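Local coordinates for high-affinity zinc uptake system protein znuA (Streptococcus suis, PDB 3MFQ), which probably captures a divalent metal ion, zinc in this structure, for uptake as the solute-binding component of an ABC transport system, at residues T77-S82 against V116-E121; L166-D171 against K249-D254; I216-T221 against V243-G248. One frame throughout, in Å; residues are numbered along the deposited sequence.

Contact 1: T77-S82 against V116-E121; sequences TGVAVS and VAVASE
Val-81 and Val-118 mark the closest backbone approach, their CA atoms 5.4 Å apart, where the end of an edge strand meets a helix. Strand 79-80 is an outermost strand of the four-stranded parallel sheet in the N-terminal lobe. Segment 116-121 belongs to helix 109-123, which packs against the end of this edge strand, in the alpha/beta fold of the lobe. No hydrogen bond joins the two segments. The backbone of the strand pairs with strand 58-61 instead, through Val-79 and Val-81.

Val-118 and Val-81 bury the most surface, and Val-118 makes three of the four residue contacts. CG1 of Val-118 is anti to the backbone N (chi1 176°) and lies toward the strand, 4.0 Å from Val-79 CG1. The two valine side chains cross at a slant there. The same CG1 sits 4.0 Å from Ala-80 O. CG2 rests 3.5 Å from Val-81 O, further along the same chain. Val-118 is therefore held against peptide carbonyls as well as against a methyl group, all by van der Waals contact.

Val-81 turns its CB across the helix rather than straight at it. A second apolar touch forms one residue further along the helix, at Ala-119. Helix 14-24 covers this part of the contact, since Met-19 touches both Val-81 and Ala-119. On another side of helix 109-123, Val-116 and Ser-120 pack on helix 131-156. Three of the five touching residues are buried. The looser of the two methyl-methyl contacts is Val-81 CG1 to Ala-119 CB, at 4.4 Å.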
# COMPACT_ATOMS: atom_id res chain seq x y z
N THR A 77 0.32 10.70 19.62
CA THR A 77 -1.12 10.90 19.77
C THR A 77 -1.97 9.76 19.22
O THR A 77 -3.14 9.62 19.59
CB THR A 77 -1.57 12.22 19.11
OG1 THR A 77 -2.97 12.41 19.33
CG2 THR A 77 -1.30 12.19 17.62
N GLY A 78 -1.40 8.95 18.34
CA GLY A 78 -2.18 7.98 17.60
C GLY A 78 -1.90 6.51 17.87
O GLY A 78 -0.99 6.17 18.62
N VAL A 79 -2.70 5.66 17.24
CA VAL A 79 -2.56 4.21 17.36
C VAL A 79 -2.23 3.60 16.00
O VAL A 79 -3.00 3.72 15.05
CB VAL A 79 -3.86 3.56 17.86
CG1 VAL A 79 -3.78 2.04 17.74
CG2 VAL A 79 -4.14 3.98 19.29
N ALA A 80 -1.07 2.96 15.91
CA ALA A 80 -0.68 2.28 14.69
C ALA A 80 -1.46 0.98 14.57
O ALA A 80 -1.48 0.17 15.50
CB ALA A 80 0.81 2.01 14.69
N VAL A 81 -2.11 0.78 13.44
CA VAL A 81 -2.91 -0.42 13.23
C VAL A 81 -2.02 -1.64 13.11
O VAL A 81 -2.50 -2.77 13.01
CB VAL A 81 -3.78 -0.29 11.97
CG1 VAL A 81 -4.83 0.79 12.17
CG2 VAL A 81 -2.92 0.01 10.76
N SER A 82 -0.71 -1.41 13.12
CA SER A 82 0.26 -2.49 13.01
C SER A 82 0.94 -2.76 14.36
O SER A 82 2.04 -3.30 14.41
CB SER A 82 1.33 -2.12 11.98
OG SER A 82 2.05 -0.96 12.38
N VAL A 116 -7.02 -4.48 10.52
CA VAL A 116 -8.47 -4.35 10.64
C VAL A 116 -8.92 -4.63 12.06
O VAL A 116 -9.82 -3.96 12.58
CB VAL A 116 -9.19 -5.32 9.69
CG1 VAL A 116 -10.64 -5.50 10.11
CG2 VAL A 116 -9.09 -4.83 8.25
N ALA A 117 -8.30 -5.62 12.69
CA ALA A 117 -8.65 -6.01 14.05
C ALA A 117 -8.36 -4.90 15.05
O ALA A 117 -9.21 -4.55 15.87
CB ALA A 117 -7.92 -7.28 14.44
N VAL A 118 -7.15 -4.35 14.99
CA VAL A 118 -6.76 -3.24 15.85
C VAL A 118 -7.72 -2.07 15.69
O VAL A 118 -8.19 -1.50 16.67
CB VAL A 118 -5.32 -2.77 15.55
CG1 VAL A 118 -4.98 -1.56 16.40
CG2 VAL A 118 -4.33 -3.89 15.79
N ALA A 119 -8.01 -1.72 14.44
CA ALA A 119 -8.93 -0.63 14.13
C ALA A 119 -10.30 -0.89 14.74
O ALA A 119 -10.92 0.01 15.30
CB ALA A 119 -9.04 -0.45 12.63
N SER A 120 -10.77 -2.12 14.62
CA SER A 120 -12.05 -2.51 15.19
C SER A 120 -12.06 -2.28 16.70
O SER A 120 -12.99 -1.68 17.23
CB SER A 120 -12.33 -3.98 14.88
OG SER A 120 -13.57 -4.37 15.42
N GLU A 121 -11.02 -2.75 17.38
CA GLU A 121 -10.96 -2.69 18.83
C GLU A 121 -10.76 -1.26 19.35
O GLU A 121 -10.90 -1.00 20.54
CB GLU A 121 -9.85 -3.60 19.35
CG GLU A 121 -9.92 -5.01 18.78
CD GLU A 121 -9.02 -5.99 19.51
OE1 GLU A 121 -8.94 -7.16 19.09
OE2 GLU A 121 -8.39 -5.57 20.50

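Contact 2: L166-D171 against K249-D254; sequences LVTPHD and KELFSD. With ZN (zinc ion), chain D.
The zinc site of the protein draws one ligand from each of these segments: His-170 and Asp-254 meet at the metal. His-41 and His-104 complete the set of protein ligands. His-170 binds through NE2, 2.2 Å from the zinc ion. Asp-254 binds with both carboxylate oxygens, OD1 and OD2, each 2.4 Å from the zinc ion. The two side chains come from opposite directions. The imidazole and carboxylate planes are turned 59° apart. Asp-254 OD1 lies in the plane of the imidazole, at its edge, while OD2 stands obliquely to the ring, 3.3 Å from His-170 NE2. That pair is not a hydrogen bond; the shared metal brings the atoms together.

Ser-253 OG also approaches the ring edge, near the plane, 3.5 Å from His-170 CE1. Its polar partner is Glu-219, which bonds to Ser-253 OG through OE1 and to His-170 ND1 through OE2. Just after strand 165-167, Thr-168 OG1 donates to His-170 O at 2.9 Å, from above the carbonyl plane. With chi1 63°, OG1 sits between the backbone N and carbonyl carbon, and CG2 is left for the other segment. This methyl lies 4.0 Å from Leu-251 CD1, the side chains crossing at about a right angle. Leu-166 CD1 adds a looser apolar touch to Leu-251 CD1.

Glu-219 is thus a second-shell residue that helps fix the rotation of the imidazole, together with the zinc bond. Its carboxylate probably makes NE2 a stronger electron-pair donor to zinc, and the bidentate aspartate would offset the charge of the ion.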
# COMPACT_ATOMS: atom_id res chain seq x y z
N LEU A 166 7.43 -9.01 -11.20
CA LEU A 166 6.79 -7.71 -11.18
C LEU A 166 7.83 -6.60 -11.12
O LEU A 166 8.77 -6.66 -10.33
CB LEU A 166 5.85 -7.61 -9.98
CG LEU A 166 5.02 -6.34 -9.82
CD1 LEU A 166 4.13 -6.12 -11.03
CD2 LEU A 166 4.19 -6.42 -8.55
N VAL A 167 7.65 -5.58 -11.96
CA VAL A 167 8.56 -4.44 -11.96
C VAL A 167 7.80 -3.16 -11.65
O VAL A 167 6.88 -2.78 -12.38
CB VAL A 167 9.29 -4.29 -13.30
CG1 VAL A 167 10.23 -3.10 -13.25
CG2 VAL A 167 10.04 -5.56 -13.64
N THR A 168 8.19 -2.50 -10.57
CA THR A 168 7.50 -1.30 -10.11
C THR A 168 8.50 -0.20 -9.81
O THR A 168 9.69 -0.48 -9.63
CB THR A 168 6.66 -1.60 -8.86
OG1 THR A 168 7.52 -2.01 -7.79
CG2 THR A 168 5.67 -2.72 -9.15
N PRO A 169 8.04 1.06 -9.75
CA PRO A 169 8.87 2.23 -9.48
C PRO A 169 9.66 2.14 -8.17
O PRO A 169 10.79 2.62 -8.11
CB PRO A 169 7.86 3.37 -9.41
CG PRO A 169 6.75 2.92 -10.27
CD PRO A 169 6.65 1.44 -10.07
N HIS A 170 9.08 1.53 -7.14
CA HIS A 170 9.81 1.32 -5.90
C HIS A 170 9.35 0.07 -5.15
O HIS A 170 8.29 -0.49 -5.44
CB HIS A 170 9.75 2.56 -5.00
CG HIS A 170 8.46 2.72 -4.26
ND1 HIS A 170 7.30 3.12 -4.87
CD2 HIS A 170 8.16 2.56 -2.94
CE1 HIS A 170 6.33 3.19 -3.97
NE2 HIS A 170 6.83 2.86 -2.80
N ASP A 171 10.16 -0.36 -4.19
CA ASP A 171 9.92 -1.61 -3.47
C ASP A 171 8.71 -1.50 -2.55
O ASP A 171 8.83 -1.12 -1.39
CB ASP A 171 11.15 -1.98 -2.66
CG ASP A 171 11.37 -3.48 -2.58
OD1 ASP A 171 10.41 -4.23 -2.87
OD2 ASP A 171 12.49 -3.90 -2.23
N LYS A 249 -4.30 2.90 -16.18
CA LYS A 249 -3.41 1.75 -16.07
C LYS A 249 -2.31 2.04 -15.07
O LYS A 249 -1.15 2.20 -15.43
CB LYS A 249 -2.79 1.43 -17.42
CG LYS A 249 -3.79 1.18 -18.52
CD LYS A 249 -3.07 1.03 -19.84
CE LYS A 249 -4.03 0.70 -20.96
NZ LYS A 249 -3.33 0.60 -22.27
N GLU A 250 -2.68 2.11 -13.80
CA GLU A 250 -1.73 2.39 -12.74
C GLU A 250 -1.96 1.49 -11.54
O GLU A 250 -3.10 1.23 -11.15
CB GLU A 250 -1.83 3.86 -12.31
CG GLU A 250 -1.29 4.85 -13.31
CD GLU A 250 -1.46 6.28 -12.84
OE1 GLU A 250 -2.37 6.53 -12.03
OE2 GLU A 250 -0.67 7.15 -13.27
N LEU A 251 -0.87 0.99 -10.97
CA LEU A 251 -0.93 0.24 -9.73
C LEU A 251 -1.01 1.21 -8.57
O LEU A 251 -0.41 2.28 -8.60
CB LEU A 251 0.31 -0.65 -9.58
CG LEU A 251 0.51 -1.79 -10.58
CD1 LEU A 251 1.83 -2.48 -10.33
CD2 LEU A 251 -0.64 -2.78 -10.49
N PHE A 252 -1.76 0.84 -7.54
CA PHE A 252 -1.80 1.63 -6.32
C PHE A 252 -0.90 0.98 -5.29
O PHE A 252 -1.10 -0.17 -4.91
CB PHE A 252 -3.22 1.73 -5.78
CG PHE A 252 -4.23 2.19 -6.79
CD1 PHE A 252 -4.31 3.52 -7.14
CD2 PHE A 252 -5.11 1.29 -7.37
CE1 PHE A 252 -5.25 3.95 -8.07
CE2 PHE A 252 -6.04 1.71 -8.29
CZ PHE A 252 -6.11 3.04 -8.65
N SER A 253 0.11 1.72 -4.83
CA SER A 253 1.02 1.20 -3.83
C SER A 253 0.84 1.93 -2.51
O SER A 253 0.61 1.32 -1.47
CB SER A 253 2.47 1.31 -4.29
OG SER A 253 2.91 2.66 -4.26
N ASP A 254 0.94 3.26 -2.56
CA ASP A 254 0.93 4.07 -1.35
C ASP A 254 -0.36 4.87 -1.20
O ASP A 254 -0.39 5.84 -0.44
CB ASP A 254 2.13 5.01 -1.34
CG ASP A 254 3.45 4.27 -1.26
OD1 ASP A 254 3.44 3.09 -0.84
OD2 ASP A 254 4.49 4.86 -1.62
ZN ZN D . 5.84 3.08 -0.88

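Contact 3: I216-T221 against V243-G248; sequences IFTEST and VVTGEG
Ile-216 pairs with Val-243 in two parallel strands, their CA atoms 5.1 Å apart. Ile-216 O accepts the hydrogen bond from Val-244 N at 3.0 Å. The Ile-216 side chain reaches across to its neighbour. Its CG1 lies between the backbone N and the carbonyl carbon (chi1 60°), and CD1 extends to 3.6 Å from Val-243 CG2. The two side chains cross at a slant. Both also touch Gln-231 of helix 225-235, which covers this face of the sheet.

Phe-217 turns to the other face, together with its bridge partner Val-244. They lie side by side and point the same way. Phe-217 CD2 is 4.1 Å from Val-244 CB, and Val-244 CG2 sits over one face of the ring, shifted toward the rim. Helix 266-281 closes over this pair, as Leu-276 touches both residues.

Thr-218 follows just past the strand. It packs by its CB against the carbonyl of Val-244, which continues the close approach of the two chains for one more residue. Thr-218 and Thr-245 cross obliquely, with Thr-218 OG1 3.5 Å from Thr-245 CB and Thr-218 CG2 3.7 Å from Thr-245 OG1. The chains then diverge. Glu-219 turns away from segment 243-248, toward the zinc site; its OE2 also bonds to Thr-222. Ser-220 packs on Glu-250 and Phe-252, in the loop that follows strand 242-244.

Strand 215-217, helix 225-235 and strand 242-244 together form a beta-alpha-beta unit. Two neighbouring parallel strands linked through a helix on one face are characteristic of such a crossover.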
# COMPACT_ATOMS: atom_id res chain seq x y z
N ILE A 216 6.92 -3.55 -17.57
CA ILE A 216 7.23 -2.91 -16.30
C ILE A 216 6.06 -2.03 -15.90
O ILE A 216 5.41 -1.42 -16.75
CB ILE A 216 8.53 -2.07 -16.39
CG1 ILE A 216 8.39 -0.97 -17.44
CG2 ILE A 216 9.71 -2.97 -16.71
CD1 ILE A 216 9.65 -0.16 -17.62
N PHE A 217 5.77 -1.97 -14.60
CA PHE A 217 4.55 -1.32 -14.14
C PHE A 217 4.73 0.11 -13.64
O PHE A 217 5.83 0.53 -13.29
CB PHE A 217 3.86 -2.18 -13.09
CG PHE A 217 3.15 -3.37 -13.66
CD1 PHE A 217 3.84 -4.52 -13.97
CD2 PHE A 217 1.78 -3.32 -13.90
CE1 PHE A 217 3.19 -5.62 -14.50
CE2 PHE A 217 1.12 -4.42 -14.44
CZ PHE A 217 1.83 -5.57 -14.73
N THR A 218 3.62 0.83 -13.62
CA THR A 218 3.59 2.23 -13.21
C THR A 218 2.62 2.42 -12.05
O THR A 218 1.59 1.75 -11.98
CB THR A 218 3.17 3.13 -14.39
OG1 THR A 218 4.29 3.33 -15.27
CG2 THR A 218 2.68 4.48 -13.90
N GLU A 219 2.94 3.34 -11.14
CA GLU A 219 2.10 3.59 -9.98
C GLU A 219 1.63 5.04 -9.93
O GLU A 219 2.27 5.93 -10.48
CB GLU A 219 2.85 3.23 -8.69
CG GLU A 219 4.04 4.12 -8.41
CD GLU A 219 4.92 3.58 -7.32
OE1 GLU A 219 4.61 2.50 -6.78
OE2 GLU A 219 5.94 4.24 -6.99
N SER A 220 0.51 5.26 -9.25
CA SER A 220 -0.15 6.56 -9.23
C SER A 220 0.54 7.61 -8.35
O SER A 220 0.32 8.81 -8.53
CB SER A 220 -1.61 6.40 -8.78
OG SER A 220 -1.68 5.92 -7.45
N THR A 221 1.36 7.16 -7.40
CA THR A 221 1.97 8.08 -6.44
C THR A 221 3.34 8.62 -6.86
O THR A 221 3.83 9.57 -6.25
CB THR A 221 2.06 7.45 -5.03
OG1 THR A 221 2.32 6.05 -5.14
CG2 THR A 221 0.75 7.66 -4.28
N VAL A 243 5.77 -0.48 -21.15
CA VAL A 243 5.48 0.27 -19.94
C VAL A 243 3.98 0.42 -19.71
O VAL A 243 3.31 1.15 -20.43
CB VAL A 243 6.13 1.67 -19.97
CG1 VAL A 243 5.71 2.47 -18.73
CG2 VAL A 243 7.64 1.57 -20.05
N VAL A 244 3.47 -0.29 -18.71
CA VAL A 244 2.04 -0.24 -18.40
C VAL A 244 1.71 1.02 -17.62
O VAL A 244 1.79 1.04 -16.39
CB VAL A 244 1.60 -1.46 -17.57
CG1 VAL A 244 0.11 -1.39 -17.29
CG2 VAL A 244 1.95 -2.75 -18.30
N THR A 245 1.34 2.08 -18.33
CA THR A 245 1.00 3.34 -17.69
C THR A 245 -0.28 3.90 -18.28
O THR A 245 -1.18 4.30 -17.54
CB THR A 245 2.14 4.37 -17.83
OG1 THR A 245 1.74 5.62 -17.24
CG2 THR A 245 2.50 4.58 -19.29
N GLY A 246 -0.37 3.90 -19.61
CA GLY A 246 -1.55 4.36 -20.32
C GLY A 246 -2.46 5.28 -19.53
O GLY A 246 -2.02 6.25 -18.92
N GLU A 247 -3.75 4.98 -19.56
CA GLU A 247 -4.74 5.78 -18.85
C GLU A 247 -5.64 4.88 -18.02
O GLU A 247 -6.36 4.04 -18.55
CB GLU A 247 -5.57 6.59 -19.85
CG GLU A 247 -4.72 7.45 -20.77
CD GLU A 247 -5.53 8.05 -21.90
OE1 GLU A 247 -6.75 8.25 -21.72
OE2 GLU A 247 -4.94 8.32 -22.97
N GLY A 248 -5.60 5.07 -16.70
CA GLY A 248 -6.29 4.19 -15.79
C GLY A 248 -5.49 2.92 -15.60
O GLY A 248 -5.94 1.99 -14.93

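In the fold
From the N terminus, contact 1 comes first. It closes the loop between residues 82 and 116, which carries the zinc ligand His-104, and ties the edge of the N-terminal sheet to helix 109-123. Contact 2 opens only after contact 1 has closed. It spans a longer excursion, from 166-171 to 249-254. Contact 3 lies wholly within that span and closes the shorter loop through helix 225-235, tying strand 215-217 to strand 242-244. The two touch: Val-167 O probably bonds to Phe-217 N. Contact 1 stands apart, its centre about 26 Å from that of contact 2; contact 3, about 31 Å away centre to centre, lies on the opposite side of the chain's centre.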